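Side-chain contacts in fructokinase (Xylella fastidiosa Temecula1, PDB 3LJS), which probably transfers a phosphate group from ATP to fructose and belongs to the PfkB family of carbohydrate kinases: residues 113-118 against 139-144; 130-135 against 270-275; 179-184 against 201-206; 303-308 against 323-328; 67-72 against 80-85. All coordinates share one frame; numbering follows the deposited sequence.

Contact 1. Residues 113-118 against 139-144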
# COMPACT_ATOMS: atom_id res chain seq x y z
N ALA B 113 3.76 6.39 7.86
CA ALA B 113 3.89 6.63 9.29
C ALA B 113 5.30 6.98 9.76
O ALA B 113 5.48 7.93 10.52
CB ALA B 113 3.37 5.43 10.06
N ASP B 114 6.30 6.23 9.30
CA ASP B 114 7.67 6.46 9.75
C ASP B 114 8.21 7.85 9.42
O ASP B 114 9.11 8.35 10.09
CB ASP B 114 8.62 5.39 9.18
CG ASP B 114 8.96 5.61 7.72
OD1 ASP B 114 8.20 5.15 6.83
OD2 ASP B 114 10.00 6.26 7.46
N LEU B 115 7.64 8.48 8.40
CA LEU B 115 8.05 9.83 7.98
C LEU B 115 7.56 10.93 8.92
O LEU B 115 8.01 12.07 8.83
CB LEU B 115 7.53 10.14 6.58
CG LEU B 115 8.34 9.88 5.30
CD1 LEU B 115 9.73 9.40 5.62
CD2 LEU B 115 7.59 8.90 4.44
N LEU B 116 6.64 10.59 9.81
CA LEU B 116 6.06 11.58 10.72
C LEU B 116 6.70 11.70 12.09
O LEU B 116 6.21 12.45 12.95
CB LEU B 116 4.55 11.32 10.86
CG LEU B 116 3.58 12.01 9.89
CD1 LEU B 116 4.26 12.43 8.61
CD2 LEU B 116 2.42 11.07 9.61
N PHE B 117 7.78 10.97 12.32
CA PHE B 117 8.48 11.05 13.60
C PHE B 117 9.08 12.46 13.67
O PHE B 117 9.68 12.93 12.71
CB PHE B 117 9.60 10.01 13.66
CG PHE B 117 10.22 9.85 15.03
CD1 PHE B 117 9.87 8.77 15.84
CD2 PHE B 117 11.14 10.78 15.50
CE1 PHE B 117 10.45 8.61 17.11
CE2 PHE B 117 11.72 10.63 16.77
CZ PHE B 117 11.37 9.55 17.57
N ARG B 118 8.91 13.13 14.80
CA ARG B 118 9.46 14.48 14.96
C ARG B 118 10.35 14.53 16.19
O ARG B 118 10.29 13.65 17.05
CB ARG B 118 8.32 15.51 15.07
CG ARG B 118 7.55 15.71 13.76
CD ARG B 118 8.45 16.25 12.64
NE ARG B 118 7.77 16.31 11.34
CZ ARG B 118 7.86 15.38 10.39
NH1 ARG B 118 8.60 14.29 10.57
NH2 ARG B 118 7.17 15.53 9.26
N SER B 139 15.56 7.81 6.12
CA SER B 139 14.88 8.74 7.02
C SER B 139 15.33 10.17 6.70
O SER B 139 15.30 11.05 7.56
CB SER B 139 15.16 8.40 8.48
OG SER B 139 16.54 8.49 8.79
N MSE B 140 15.75 10.39 5.46
CA MSE B 140 16.18 11.71 5.00
C MSE B 140 15.52 12.06 3.67
O MSE B 140 15.91 13.02 3.00
CB MSE B 140 17.70 11.73 4.79
CG MSE B 140 18.53 11.51 6.05
SE MSE B 140 20.44 11.44 5.67
CE MSE B 140 21.03 11.02 7.47
N THR B 141 14.51 11.28 3.29
CA THR B 141 13.82 11.47 2.01
C THR B 141 13.01 12.76 1.84
O THR B 141 12.62 13.11 0.73
CB THR B 141 12.95 10.24 1.68
OG1 THR B 141 12.12 9.92 2.80
CG2 THR B 141 13.83 9.05 1.36
N ASP B 142 12.74 13.46 2.94
CA ASP B 142 12.05 14.74 2.88
C ASP B 142 12.71 15.64 3.92
O ASP B 142 13.36 15.15 4.84
CB ASP B 142 10.52 14.59 3.08
CG ASP B 142 10.10 14.54 4.54
OD1 ASP B 142 9.03 13.93 4.80
OD2 ASP B 142 10.78 15.11 5.41
N ALA B 143 12.56 16.96 3.77
CA ALA B 143 13.18 17.93 4.66
C ALA B 143 12.93 17.74 6.15
O ALA B 143 13.86 17.83 6.95
CB ALA B 143 12.78 19.35 4.25
N ASP B 144 11.68 17.49 6.53
CA ASP B 144 11.33 17.33 7.93
C ASP B 144 11.96 16.11 8.61
O ASP B 144 12.57 16.23 9.67
CB ASP B 144 9.81 17.25 8.10
CG ASP B 144 9.12 18.59 7.82
OD1 ASP B 144 7.87 18.62 7.86
OD2 ASP B 144 9.82 19.59 7.56
O HOH W 1 7.56 13.92 6.84

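Contact 2. Residues 130-135 against 270-275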
# COMPACT_ATOMS: atom_id res chain seq x y z
N ALA B 130 22.12 5.09 25.65
CA ALA B 130 22.70 4.70 24.37
C ALA B 130 24.21 4.85 24.24
O ALA B 130 24.80 5.86 24.63
CB ALA B 130 22.02 5.47 23.24
N LEU B 131 24.83 3.82 23.68
CA LEU B 131 26.26 3.83 23.44
C LEU B 131 26.45 4.03 21.93
O LEU B 131 27.49 4.50 21.48
CB LEU B 131 26.90 2.51 23.88
CG LEU B 131 28.39 2.32 23.54
CD1 LEU B 131 29.21 3.49 24.07
CD2 LEU B 131 28.88 1.01 24.13
N ILE B 132 25.43 3.66 21.17
CA ILE B 132 25.45 3.77 19.70
C ILE B 132 24.09 4.24 19.17
O ILE B 132 23.05 3.86 19.69
CB ILE B 132 25.77 2.41 19.04
CG1 ILE B 132 27.11 1.89 19.57
CG2 ILE B 132 25.82 2.55 17.51
CD1 ILE B 132 27.50 0.52 19.02
N PHE B 133 24.13 5.10 18.15
CA PHE B 133 22.91 5.61 17.49
C PHE B 133 23.12 5.27 16.02
O PHE B 133 24.06 5.77 15.39
CB PHE B 133 22.79 7.13 17.66
CG PHE B 133 21.58 7.74 16.98
CD1 PHE B 133 20.38 7.88 17.66
CD2 PHE B 133 21.66 8.19 15.66
CE1 PHE B 133 19.27 8.47 17.04
CE2 PHE B 133 20.56 8.78 15.03
CZ PHE B 133 19.36 8.92 15.72
N HIS B 134 22.27 4.42 15.46
CA HIS B 134 22.42 4.02 14.06
C HIS B 134 21.27 4.52 13.20
O HIS B 134 20.11 4.39 13.57
CB HIS B 134 22.52 2.50 13.94
CG HIS B 134 22.73 2.03 12.53
ND1 HIS B 134 21.71 1.52 11.75
CD2 HIS B 134 23.82 2.06 11.74
CE1 HIS B 134 22.17 1.26 10.54
NE2 HIS B 134 23.45 1.58 10.50
N ALA B 135 21.61 5.08 12.04
CA ALA B 135 20.60 5.59 11.11
C ALA B 135 21.00 5.30 9.66
O ALA B 135 22.14 4.95 9.39
CB ALA B 135 20.42 7.09 11.31
N TYR B 270 26.90 -4.67 17.47
CA TYR B 270 26.77 -5.56 18.63
C TYR B 270 28.14 -5.72 19.30
O TYR B 270 28.26 -5.61 20.52
CB TYR B 270 26.26 -6.94 18.21
CG TYR B 270 26.48 -8.00 19.27
CD1 TYR B 270 25.62 -8.12 20.37
CD2 TYR B 270 27.59 -8.84 19.21
CE1 TYR B 270 25.87 -9.06 21.39
CE2 TYR B 270 27.85 -9.77 20.22
CZ TYR B 270 27.00 -9.87 21.30
OH TYR B 270 27.29 -10.78 22.30
N THR B 271 29.16 -5.99 18.49
CA THR B 271 30.50 -6.19 19.03
C THR B 271 31.06 -4.92 19.66
O THR B 271 31.69 -4.98 20.72
CB THR B 271 31.47 -6.70 17.94
OG1 THR B 271 30.94 -7.89 17.35
CG2 THR B 271 32.82 -7.04 18.56
N PHE B 272 30.81 -3.78 19.02
CA PHE B 272 31.27 -2.49 19.54
C PHE B 272 30.72 -2.29 20.96
O PHE B 272 31.46 -1.94 21.88
CB PHE B 272 30.74 -1.32 18.69
CG PHE B 272 31.45 -1.13 17.37
CD1 PHE B 272 32.58 -1.86 17.03
CD2 PHE B 272 30.97 -0.18 16.46
CE1 PHE B 272 33.22 -1.66 15.81
CE2 PHE B 272 31.61 0.03 15.24
CZ PHE B 272 32.73 -0.71 14.91
N ALA B 273 29.42 -2.50 21.11
CA ALA B 273 28.76 -2.32 22.40
C ALA B 273 29.28 -3.27 23.46
O ALA B 273 29.32 -2.92 24.64
CB ALA B 273 27.25 -2.47 22.23
N GLN B 274 29.66 -4.48 23.05
CA GLN B 274 30.19 -5.46 24.00
C GLN B 274 31.61 -5.11 24.45
O GLN B 274 31.95 -5.22 25.62
CB GLN B 274 30.22 -6.86 23.36
CG GLN B 274 28.86 -7.50 23.10
CD GLN B 274 28.09 -7.82 24.39
OE1 GLN B 274 28.64 -8.40 25.32
NE2 GLN B 274 26.82 -7.46 24.42
N GLN B 275 32.44 -4.67 23.50
CA GLN B 275 33.84 -4.35 23.78
C GLN B 275 34.21 -2.95 24.25
O GLN B 275 35.19 -2.78 24.96
CB GLN B 275 34.68 -4.71 22.56
CG GLN B 275 34.49 -6.15 22.09
CD GLN B 275 35.37 -6.50 20.91
OE1 GLN B 275 35.43 -5.76 19.93
NE2 GLN B 275 36.05 -7.64 21.00

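Contact 3. Residues 179-184 against 201-206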
# COMPACT_ATOMS: atom_id res chain seq x y z
N ASN B 179 17.90 16.82 -5.67
CA ASN B 179 19.26 16.31 -5.50
C ASN B 179 19.51 15.97 -4.04
O ASN B 179 19.60 16.86 -3.19
CB ASN B 179 20.28 17.36 -5.95
CG ASN B 179 21.68 16.79 -6.09
OD1 ASN B 179 22.06 15.87 -5.36
ND2 ASN B 179 22.45 17.33 -7.02
N PRO B 180 19.62 14.67 -3.72
CA PRO B 180 19.86 14.21 -2.35
C PRO B 180 21.28 14.40 -1.82
O PRO B 180 21.53 14.26 -0.62
CB PRO B 180 19.47 12.73 -2.42
CG PRO B 180 19.84 12.36 -3.81
CD PRO B 180 19.35 13.54 -4.62
N ALA B 181 22.21 14.74 -2.72
CA ALA B 181 23.61 14.93 -2.35
C ALA B 181 23.82 15.72 -1.06
O ALA B 181 24.56 15.29 -0.17
CB ALA B 181 24.36 15.60 -3.50
N SER B 182 23.17 16.88 -0.97
CA SER B 182 23.29 17.75 0.19
C SER B 182 23.03 17.06 1.53
O SER B 182 23.83 17.16 2.47
CB SER B 182 22.35 18.94 0.03
OG SER B 182 22.50 19.83 1.12
N ARG B 183 21.90 16.36 1.64
CA ARG B 183 21.55 15.68 2.88
C ARG B 183 22.49 14.51 3.17
O ARG B 183 22.87 14.29 4.32
CB ARG B 183 20.11 15.18 2.83
CG ARG B 183 19.10 16.30 2.88
CD ARG B 183 17.72 15.76 2.60
NE ARG B 183 16.77 16.85 2.39
CZ ARG B 183 15.58 16.69 1.82
NH1 ARG B 183 15.20 15.50 1.39
NH2 ARG B 183 14.79 17.74 1.66
N LEU B 184 22.84 13.77 2.14
CA LEU B 184 23.74 12.63 2.31
C LEU B 184 25.07 13.10 2.89
O LEU B 184 25.57 12.51 3.84
CB LEU B 184 23.95 11.91 0.98
CG LEU B 184 22.67 11.31 0.37
CD1 LEU B 184 22.99 10.63 -0.95
CD2 LEU B 184 22.05 10.33 1.35
N LEU B 201 29.95 5.11 -3.25
CA LEU B 201 31.23 5.80 -3.20
C LEU B 201 31.44 6.49 -4.56
O LEU B 201 31.91 7.63 -4.62
CB LEU B 201 32.36 4.80 -2.93
CG LEU B 201 33.81 5.31 -2.88
CD1 LEU B 201 33.93 6.48 -1.91
CD2 LEU B 201 34.74 4.17 -2.47
N ASP B 202 31.07 5.80 -5.63
CA ASP B 202 31.21 6.37 -6.98
C ASP B 202 30.26 7.55 -7.13
O ASP B 202 30.64 8.59 -7.66
CB ASP B 202 30.90 5.31 -8.04
CG ASP B 202 31.91 4.17 -8.04
OD1 ASP B 202 33.12 4.46 -7.91
OD2 ASP B 202 31.50 3.00 -8.20
N TYR B 203 29.04 7.38 -6.65
CA TYR B 203 28.03 8.43 -6.71
C TYR B 203 28.57 9.68 -6.02
O TYR B 203 28.52 10.78 -6.57
CB TYR B 203 26.75 7.98 -6.00
CG TYR B 203 25.77 9.10 -5.73
CD1 TYR B 203 24.92 9.58 -6.73
CD2 TYR B 203 25.72 9.71 -4.47
CE1 TYR B 203 24.05 10.64 -6.48
CE2 TYR B 203 24.85 10.77 -4.22
CZ TYR B 203 24.02 11.23 -5.23
OH TYR B 203 23.18 12.28 -4.97
N LEU B 204 29.07 9.51 -4.80
CA LEU B 204 29.61 10.62 -4.03
C LEU B 204 30.80 11.27 -4.72
O LEU B 204 30.96 12.50 -4.69
CB LEU B 204 30.00 10.14 -2.63
CG LEU B 204 28.81 9.71 -1.76
CD1 LEU B 204 29.29 8.98 -0.52
CD2 LEU B 204 28.00 10.94 -1.39
N ALA B 205 31.64 10.46 -5.35
CA ALA B 205 32.81 10.98 -6.05
C ALA B 205 32.34 11.87 -7.20
O ALA B 205 32.90 12.93 -7.45
CB ALA B 205 33.66 9.83 -6.58
N ASN B 206 31.29 11.42 -7.88
CA ASN B 206 30.74 12.18 -8.99
C ASN B 206 30.21 13.53 -8.54
O ASN B 206 30.39 14.54 -9.22
CB ASN B 206 29.62 11.38 -9.68
CG ASN B 206 30.13 10.12 -10.36
OD1 ASN B 206 31.11 10.17 -11.11
ND2 ASN B 206 29.46 9.00 -10.11

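Contact 4. Residues 303-308 against 323-328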
# COMPACT_ATOMS: atom_id res chain seq x y z
N GLY B 303 26.66 -11.63 8.82
CA GLY B 303 26.08 -11.40 7.51
C GLY B 303 25.99 -12.66 6.68
O GLY B 303 25.03 -12.86 5.94
N ALA B 304 26.98 -13.53 6.82
CA ALA B 304 27.01 -14.78 6.06
C ALA B 304 25.95 -15.78 6.53
O ALA B 304 25.44 -16.57 5.74
CB ALA B 304 28.40 -15.41 6.15
N LEU B 305 25.61 -15.73 7.82
CA LEU B 305 24.62 -16.65 8.38
C LEU B 305 23.18 -16.18 8.26
O LEU B 305 22.25 -16.99 8.31
CB LEU B 305 24.94 -16.92 9.85
CG LEU B 305 26.16 -17.80 10.15
CD1 LEU B 305 26.51 -17.71 11.63
CD2 LEU B 305 25.87 -19.23 9.73
N ALA B 306 22.98 -14.87 8.12
CA ALA B 306 21.64 -14.31 8.00
C ALA B 306 20.97 -14.87 6.75
O ALA B 306 21.61 -15.01 5.71
CB ALA B 306 21.71 -12.78 7.92
N VAL B 307 19.68 -15.19 6.86
CA VAL B 307 18.94 -15.73 5.73
C VAL B 307 17.97 -14.70 5.16
O VAL B 307 17.22 -14.07 5.90
CB VAL B 307 18.14 -16.98 6.14
CG1 VAL B 307 17.29 -17.46 4.96
CG2 VAL B 307 19.10 -18.08 6.59
N THR B 308 17.99 -14.54 3.84
CA THR B 308 17.11 -13.59 3.16
C THR B 308 16.27 -14.27 2.09
O THR B 308 16.65 -15.31 1.54
CB THR B 308 17.92 -12.46 2.48
OG1 THR B 308 18.89 -13.04 1.61
CG2 THR B 308 18.61 -11.60 3.52
N LEU B 323 29.74 -17.60 16.41
CA LEU B 323 31.03 -18.01 16.94
C LEU B 323 31.44 -19.39 16.41
O LEU B 323 32.62 -19.63 16.17
CB LEU B 323 31.02 -18.00 18.48
CG LEU B 323 30.84 -16.61 19.11
CD1 LEU B 323 30.80 -16.73 20.63
CD2 LEU B 323 32.00 -15.71 18.68
N SER B 324 30.47 -20.29 16.22
CA SER B 324 30.78 -21.62 15.71
C SER B 324 31.30 -21.53 14.29
O SER B 324 32.23 -22.25 13.92
CB SER B 324 29.55 -22.53 15.73
OG SER B 324 29.15 -22.81 17.06
N LEU B 325 30.70 -20.66 13.49
CA LEU B 325 31.13 -20.49 12.10
C LEU B 325 32.57 -19.99 12.06
O LEU B 325 33.40 -20.49 11.29
CB LEU B 325 30.23 -19.50 11.35
CG LEU B 325 30.75 -19.09 9.97
CD1 LEU B 325 30.90 -20.32 9.08
CD2 LEU B 325 29.79 -18.09 9.33
N ILE B 326 32.87 -18.99 12.89
CA ILE B 326 34.21 -18.43 12.94
C ILE B 326 35.21 -19.47 13.42
O ILE B 326 36.33 -19.57 12.90
CB ILE B 326 34.26 -17.21 13.87
CG1 ILE B 326 33.33 -16.12 13.35
CG2 ILE B 326 35.70 -16.70 13.98
CD1 ILE B 326 33.15 -14.95 14.31
N GLN B 327 34.81 -20.24 14.43
CA GLN B 327 35.67 -21.28 15.00
C GLN B 327 35.94 -22.36 13.95
O GLN B 327 37.08 -22.76 13.74
CB GLN B 327 34.99 -21.89 16.23
CG GLN B 327 35.71 -23.08 16.86
CD GLN B 327 37.10 -22.74 17.38
OE1 GLN B 327 37.36 -21.61 17.79
NE2 GLN B 327 37.99 -23.72 17.38
N GLU B 328 34.88 -22.82 13.29
CA GLU B 328 34.99 -23.86 12.26
C GLU B 328 35.81 -23.40 11.07
O GLU B 328 36.81 -24.02 10.72
CB GLU B 328 33.60 -24.28 11.77
CG GLU B 328 32.81 -25.05 12.79
CD GLU B 328 33.59 -26.22 13.35
OE1 GLU B 328 33.93 -27.13 12.56
OE2 GLU B 328 33.88 -26.22 14.56

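Contact 5. Residues 67-72 against 80-85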
# COMPACT_ATOMS: atom_id res chain seq x y z
N PHE B 67 1.89 -5.48 13.66
CA PHE B 67 2.74 -6.61 13.29
C PHE B 67 4.20 -6.29 13.56
O PHE B 67 4.95 -7.12 14.09
CB PHE B 67 2.58 -6.94 11.81
CG PHE B 67 3.55 -7.98 11.32
CD1 PHE B 67 3.47 -9.30 11.76
CD2 PHE B 67 4.53 -7.64 10.39
CE1 PHE B 67 4.35 -10.26 11.28
CE2 PHE B 67 5.42 -8.60 9.91
CZ PHE B 67 5.33 -9.91 10.35
N LEU B 68 4.62 -5.09 13.18
CA LEU B 68 5.99 -4.66 13.39
C LEU B 68 6.29 -4.51 14.89
O LEU B 68 7.34 -4.94 15.36
CB LEU B 68 6.24 -3.34 12.66
CG LEU B 68 6.22 -3.46 11.13
CD1 LEU B 68 6.29 -2.09 10.50
CD2 LEU B 68 7.38 -4.33 10.67
N PHE B 69 5.36 -3.92 15.63
CA PHE B 69 5.54 -3.74 17.06
C PHE B 69 5.74 -5.08 17.76
O PHE B 69 6.66 -5.24 18.57
CB PHE B 69 4.34 -3.03 17.67
CG PHE B 69 4.52 -2.69 19.12
CD1 PHE B 69 5.03 -1.45 19.50
CD2 PHE B 69 4.21 -3.61 20.12
CE1 PHE B 69 5.23 -1.13 20.84
CE2 PHE B 69 4.41 -3.30 21.47
CZ PHE B 69 4.92 -2.06 21.83
N ASP B 70 4.86 -6.04 17.47
CA ASP B 70 4.94 -7.36 18.08
C ASP B 70 6.20 -8.11 17.64
O ASP B 70 6.80 -8.83 18.44
CB ASP B 70 3.70 -8.20 17.73
CG ASP B 70 2.42 -7.60 18.28
OD1 ASP B 70 2.45 -7.03 19.39
OD2 ASP B 70 1.38 -7.71 17.61
N SER B 71 6.58 -7.94 16.38
CA SER B 71 7.79 -8.59 15.87
C SER B 71 9.00 -8.11 16.66
O SER B 71 9.89 -8.90 16.99
CB SER B 71 7.98 -8.29 14.38
OG SER B 71 6.94 -8.86 13.60
N PHE B 72 9.04 -6.81 16.94
CA PHE B 72 10.15 -6.24 17.72
C PHE B 72 10.16 -6.82 19.13
O PHE B 72 11.20 -7.22 19.64
CB PHE B 72 10.03 -4.71 17.80
CG PHE B 72 10.50 -3.98 16.57
CD1 PHE B 72 11.74 -4.28 15.99
CD2 PHE B 72 9.73 -2.96 16.01
CE1 PHE B 72 12.21 -3.57 14.87
CE2 PHE B 72 10.19 -2.25 14.88
CZ PHE B 72 11.43 -2.55 14.32
N ASP B 80 10.12 0.81 23.98
CA ASP B 80 9.76 2.05 24.67
C ASP B 80 9.87 3.31 23.83
O ASP B 80 9.13 4.26 24.05
CB ASP B 80 10.63 2.25 25.92
CG ASP B 80 10.66 1.05 26.82
OD1 ASP B 80 9.64 0.33 26.89
OD2 ASP B 80 11.70 0.83 27.47
N GLY B 81 10.79 3.32 22.87
CA GLY B 81 10.97 4.50 22.04
C GLY B 81 10.12 4.56 20.79
O GLY B 81 10.28 5.46 19.97
N ILE B 82 9.22 3.60 20.62
CA ILE B 82 8.35 3.58 19.46
C ILE B 82 7.12 4.44 19.71
O ILE B 82 6.54 4.38 20.79
CB ILE B 82 7.88 2.15 19.11
CG1 ILE B 82 9.06 1.30 18.62
CG2 ILE B 82 6.80 2.19 18.03
CD1 ILE B 82 8.70 -0.15 18.35
N VAL B 83 6.74 5.26 18.74
CA VAL B 83 5.54 6.07 18.87
C VAL B 83 4.60 5.66 17.74
O VAL B 83 5.04 5.06 16.75
CB VAL B 83 5.83 7.59 18.78
CG1 VAL B 83 6.58 8.04 20.03
CG2 VAL B 83 6.63 7.90 17.53
N ARG B 84 3.31 5.96 17.88
CA ARG B 84 2.33 5.56 16.88
C ARG B 84 1.56 6.73 16.27
O ARG B 84 1.48 7.80 16.86
CB ARG B 84 1.33 4.58 17.51
CG ARG B 84 1.95 3.43 18.30
CD ARG B 84 2.77 2.50 17.41
NE ARG B 84 1.94 1.65 16.57
CZ ARG B 84 1.43 0.49 16.95
NH1 ARG B 84 1.65 0.02 18.17
NH2 ARG B 84 0.69 -0.22 16.11
N THR B 85 0.99 6.50 15.09
CA THR B 85 0.20 7.52 14.43
C THR B 85 -0.88 6.90 13.53
O THR B 85 -0.69 5.84 12.95
CB THR B 85 1.06 8.44 13.56
OG1 THR B 85 0.22 9.44 12.96
CG2 THR B 85 1.77 7.66 12.47

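Contact 1. Residues 113-118 against 139-144
The R118 chain sets out with CG anti to the carbonyl carbon (chi1 -69°) and bends at chi2 (-62°), which swings its guanidinium back over its own loop and beside D144. The CB of D144 covers one face of that group, offset to its rim, 3.4 Å from NH2 of R118. The carboxylate stands steeply to the guanidinium, the two planes 75° apart, and the salt bridge is long: NH2 of R118 to OD1 of D144 measures 3.5 Å. What fixes the guanidinium in place lies mostly in its own loop. NH1 of R118 donates to O of L115 (2.9 Å) and to O of F117 (2.8 Å), reaching the latter from above its carbonyl plane. A water at the guanidinium edge, in plane, accepts from NH2 of R118 and donates to O of L115 and OD1 of D142, joining the segments where no direct hydrogen bond does. The other oxygen of D142, OD2, is taken by the backbone N of I145. Further along, CD1 of L115 rests 3.7 Å from OG1 of T141, a hydroxyl that R109 and the carbonyl of N138 also engage. D142 is thus the N-cap residue of helix 143-158, and the T141 side chain is about 7 Å from that of R170, an ATP-binding residue (no ATP is bound here) of this ribokinase-like fold.

Contact 2. Residues 130-135 against 270-275
The 2.9 Å hydrogen bond from N of Q275 to O of T271 spans the final turn of helix 262-275, the turn that lays F272 and A273 against L131 and I132. This is the layered alpha/beta fold of the ribokinase clan: strand 130-136 runs inside the large sheet, parallel to strands 6-10 and 162-166 on its flanks, and the helix packs against it. No hydrogen bond passes between the two segments; from the strand side the touching is done by methyl groups. I132 holds CG1 anti to its carbonyl carbon and continues straight (chi2 177°), so that CD1 is pushed out to the helix. There it sits 3.7 Å from CB of F272, at the edge of the ring and near its plane rather than over a face, and the two side chains cross at about a right angle. The same methyl comes within 4.1 Å of N of A273 and 4.4 Å of its CB. The F272 ring is hemmed in further by F285, met edge-to-face, and by F276. All four touching residues are buried, and I7 of strand 6-10 lies against both I132 and A273, filling in beside them from the neighbouring strand. L131, where the chain turns a corner, works differently: its CG lies trans to the backbone N (chi1 173°), and the branch CD2 meets helix backbone more than side chain, standing 3.8 Å from CA of A273, 4.0 Å from O of A273 and 4.3 Å from CB of A273.

Contact 3. Residues 179-184 against 201-206
The first turn of helix 181-189 lies beside the later half of helix 198-207, with CA of A181 and CA of L204 7.6 Å apart, and Y203 bridges the gap between them. Its CB points at the first turn of the other helix, and with CG trans to the backbone N (chi1 167°) the ring extends straight across, delivering its hydroxyl to the N-terminal turn. OH of Y203 lies 3.5 Å from CG of P180 and 3.8 Å from CB of A181. Beside the hydroxyl-bearing carbon, CD1 of L184 reaches CE2 of Y203 at 3.8 Å; the methyl meets the ring obliquely, while the two side chains cross at about a right angle. The helix start is secured from its own segment: N of A181 donates to OD1 of N179 over 2.9 Å, with an N-H...O angle of 150°, a capping bond ahead of the first turn, and N of L184 bonds to O of P180. N179 OD1 also comes within 3.8 Å of OH of Y203, the amide and ring planes standing 61° apart. F169 meets the Y203 ring and also touches P180, extending the cluster, while L204 turns to W185 and L188 of helix 181-189, so the two helices of this ribokinase-like fold pack along more than one residue. N of A181 is 3.5 Å from OH of Y203, but the angle is poor and its N-H is already given to N179. The phenol therefore serves this pairing by van der Waals contact, not by a hydrogen bond between the segments.

Contact 4. Residues 303-308 against 323-328
L325 alone brings helix 319-328 into touch with A304 and L305, and the helix runs up to it through L323 and S324. L323 sets out away from residues 303-308 and packs on F298, earlier in helix 289-305. S324 keeps its hydroxyl within its own helix, where OG bonds to O of S320. Next comes L325, whose side chain sets out toward the other segment; chi1 171° (CG trans to the backbone N) and chi2 59° together bring the branch CD2 forward as the touching group. CD2 of L325 nestles against the fork of L305, 3.7 Å from CG, 4.0 Å from CD1 and 4.1 Å from CD2 of that leucine. The two leucines run past one another in opposite directions, so CD1 of L305 extends back alongside its partner and comes 4.1 Å from CB of L325. A304 adds a lighter touch, its CB 4.4 Å from CD2 of L325. The arrangement belongs to the C-terminal end of this ribokinase-like fold: helix 289-305 finishes here, the chain passes through the small two-stranded sheet of 307-308 and 313-315, and helix 319-328 brings the chain back against helix 289-305. F250 from a loop touches both A304 and L325, closing in on the same apolar patch. I326 faces another part of helix 289-305, meeting R297, F298 and A301. The last two residues complete the helix by backbone bonds, N of Q327 to O of L323 at 2.9 Å and N of E328 to O of S324 at 2.8 Å.

Contact 5. Residues 67-72 against 80-85
The F69 ring and the R84 guanidinium lie with their planes 18° apart, the side chains crossing at about a right angle; NH1 of R84 comes obliquely to within 3.9 Å of CD1 of F69. At the edge of the F69 ring, in plane, is OD1 of D70. These groups join helix 63-75 to strand 82-85 within the beta-alpha-beta unit formed with strand 53-60; segment axes pass 11.1 Å apart and run nearly antiparallel, at 166°, as helix and strand do in a beta-alpha-beta crossover. The tip of I82 touches the rings of both F69 and F72, its CD1 4.1 Å from CD1 of F69 and 3.8 Å from CD2 of F72, oblique to both. F72 is stacked on F55 of strand 53-60, which ties the helix to the sheet. R84 bends at chi2 and chi3, folding its guanidinium back to the helix, where NH2 finds D66 in a salt bridge and O of G60. One helical turn is doubly fastened: O of F67 accepts from OG of S71 at 2.7 Å and from N of S71 at 2.9 Å, from opposite faces of its plane, while that same OG sits 3.7 Å above the centre of the F67 ring.

Contacts 2 and 5 reach the same large sheet, one at an inner strand and the other at its edge strand 82-85, with centres about 21 Å apart. Contact 1 borders contact 5 directly, CB of A113 lying 3.7 Å from CG2 of T85, and touches contact 3 as well, where NH1 of R183 makes a probable, weak hydrogen bond to O of M140 (3.0 Å). Contacts 1 and 3 are nearest to the ATP site, both close to R170, the L184 side chain of contact 3 being about 9 Å from that of R170; the side chain of F272 in contact 2 is about 10 Å from that of K195. Contact 4 sits across the chain's centre from contacts 1 and 3, its centre about 34 and 33 Å from theirs.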